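Local coordinates for ribosomal RNA small subunit methyltransferase E (Bacillus subtilis, PDB 1VHK), which probably methylates N3 of uridine 1498 in 16S rRNA of the assembled 30S ribosomal subunit, using S-adenosyl-L-methionine as methyl donor, at residues A[101-106]-A[140-145]. Numbering follows the deposited sequence.
Sequences KGTELG and EAAEQS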
loop_
_atom_site.group_PDB
_atom_site.type_symbol
_atom_site.label_atom_id
_atom_site.label_comp_id
_atom_site.label_asym_id
_atom_site.label_seq_id
_atom_site.Cartn_x
_atom_site.Cartn_y
_atom_site.Cartn_z
ATOM N N LYS A 101 -4.329 2.822 4.445
ATOM C CA LYS A 101 -3.641 2.020 3.409
ATOM C C LYS A 101 -3.380 0.629 3.936
ATOM O O LYS A 101 -3.698 -0.370 3.264
ATOM C CB LYS A 101 -2.461 2.757 2.842
ATOM C CG LYS A 101 -2.708 4.253 2.764
ATOM C CD LYS A 101 -3.007 4.755 1.396
ATOM C CE LYS A 101 -4.068 5.847 1.375
ATOM N NZ LYS A 101 -5.314 5.317 0.715
ATOM N N GLY A 102 -2.978 0.551 5.225
ATOM C CA GLY A 102 -2.775 -0.650 5.922
ATOM C C GLY A 102 -3.932 -1.621 5.771
ATOM O O GLY A 102 -3.706 -2.840 5.672
ATOM N N THR A 103 -5.176 -1.158 5.946
ATOM C CA THR A 103 -6.316 -2.046 5.747
ATOM C C THR A 103 -6.385 -2.442 4.264
ATOM O O THR A 103 -6.477 -3.645 3.951
ATOM C CB THR A 103 -7.652 -1.427 6.222
ATOM O OG1 THR A 103 -7.516 -1.013 7.596
ATOM C CG2 THR A 103 -8.807 -2.423 6.148
ATOM N N GLU A 104 -6.287 -1.471 3.348
ATOM C CA GLU A 104 -6.328 -1.824 1.920
ATOM C C GLU A 104 -5.314 -2.980 1.709
ATOM O O GLU A 104 -5.689 -4.009 1.177
ATOM C CB GLU A 104 -6.023 -0.720 0.949
ATOM C CG GLU A 104 -6.555 0.662 1.103
ATOM C CD GLU A 104 -6.117 1.719 0.109
ATOM O OE1 GLU A 104 -5.905 1.447 -1.089
ATOM O OE2 GLU A 104 -5.992 2.920 0.494
ATOM N N LEU A 105 -4.075 -2.869 2.209
ATOM C CA LEU A 105 -3.087 -3.873 2.061
ATOM C C LEU A 105 -3.183 -5.148 2.865
ATOM O O LEU A 105 -2.221 -5.954 2.828
ATOM C CB LEU A 105 -1.665 -3.273 2.176
ATOM C CG LEU A 105 -1.387 -2.226 1.090
ATOM C CD1 LEU A 105 -0.286 -1.281 1.529
ATOM C CD2 LEU A 105 -1.070 -2.882 -0.253
ATOM N N GLY A 106 -4.245 -5.438 3.595
ATOM C CA GLY A 106 -4.400 -6.659 4.317
ATOM C C GLY A 106 -4.039 -6.737 5.757
ATOM O O GLY A 106 -4.154 -7.843 6.340
ATOM N N GLU A 140 -14.168 1.742 6.675
ATOM C CA GLU A 140 -14.417 2.255 5.309
ATOM C C GLU A 140 -13.378 1.719 4.350
ATOM O O GLU A 140 -13.652 1.172 3.265
ATOM C CB GLU A 140 -14.482 3.763 5.390
ATOM C CG GLU A 140 -14.861 4.594 4.247
ATOM C CD GLU A 140 -13.991 4.558 3.014
ATOM O OE1 GLU A 140 -12.748 4.466 3.136
ATOM O OE2 GLU A 140 -14.560 4.595 1.880
ATOM N N ALA A 141 -12.106 1.722 4.776
ATOM C CA ALA A 141 -11.040 1.137 3.941
ATOM C C ALA A 141 -11.383 -0.341 3.678
ATOM O O ALA A 141 -11.209 -0.891 2.596
ATOM C CB ALA A 141 -9.717 1.242 4.670
ATOM N N ALA A 142 -11.872 -0.973 4.750
ATOM C CA ALA A 142 -12.273 -2.347 4.720
ATOM C C ALA A 142 -13.402 -2.590 3.714
ATOM O O ALA A 142 -13.379 -3.606 3.027
ATOM C CB ALA A 142 -12.665 -2.839 6.105
ATOM N N GLU A 143 -14.353 -1.678 3.621
ATOM C CA GLU A 143 -15.444 -1.737 2.672
ATOM C C GLU A 143 -14.962 -1.533 1.240
ATOM O O GLU A 143 -15.320 -2.269 0.344
ATOM C CB GLU A 143 -16.508 -0.645 2.962
ATOM C CG GLU A 143 -17.342 -1.001 4.180
ATOM C CD GLU A 143 -17.916 0.185 4.916
ATOM O OE1 GLU A 143 -18.735 -0.037 5.848
ATOM O OE2 GLU A 143 -17.553 1.335 4.585
ATOM N N GLN A 144 -14.122 -0.502 1.049
ATOM C CA GLN A 144 -13.677 -0.195 -0.305
ATOM C C GLN A 144 -12.681 -1.186 -0.850
ATOM O O GLN A 144 -12.606 -1.296 -2.090
ATOM C CB GLN A 144 -13.193 1.232 -0.447
ATOM C CG GLN A 144 -14.246 2.296 -0.172
ATOM C CD GLN A 144 -15.437 2.227 -1.102
ATOM O OE1 GLN A 144 -15.329 1.924 -2.287
ATOM N NE2 GLN A 144 -16.622 2.524 -0.573
ATOM N N SER A 145 -12.023 -1.988 -0.029
ATOM C CA SER A 145 -11.010 -2.898 -0.524
ATOM C C SER A 145 -11.469 -4.334 -0.598
ATOM O O SER A 145 -10.675 -5.214 -0.954
ATOM C CB SER A 145 -9.731 -2.812 0.312
ATOM O OG SER A 145 -10.003 -3.203 1.637
#
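Methyl CG2 of Thr103 sits over one face of the flat peptide joining Ala141 to Ala142, 3.7 Å from Ala142 N, and meets Ala142 CB at 3.9 Å. With OG1 beside the backbone N and anti to the carbonyl carbon (chi1 -54°), it reaches back to hydrogen-bond Ile99 O, while CG2 faces Ala142. Beside this, Thr103 CB rests on Ala141 CB at 3.7 Å. Farther along, Ser145 CB comes within 3.9 Å of Glu104 CA. Ser145 OG, set between backbone N and carbonyl carbon (chi1 63°), donates to Ala141 O at 2.8 Å, tilted 32° from the carbonyl plane. An alanine at Ser145 would keep CB but would probably cost Ala141 O its hydroxyl donor, leaving the weak bond from Ser145 N. Glu104 OE2 forms salt bridges with Lys101 NZ, met nearly along the C-O bond direction, and with Arg235 of the second subunit, whose Thr238 bonds OE1. Gly106 closes helix 94-104 in a Schellman motif, Gly106 N reaching Thr103 O, which Arg147 also grips. The C-terminal ends of two SPOUT-domain helices thus meet through buried aliphatic carbons, while the polar partners named here lie within each helix, on Arg147 or on the second subunit, making this contact one of shape rather than charge.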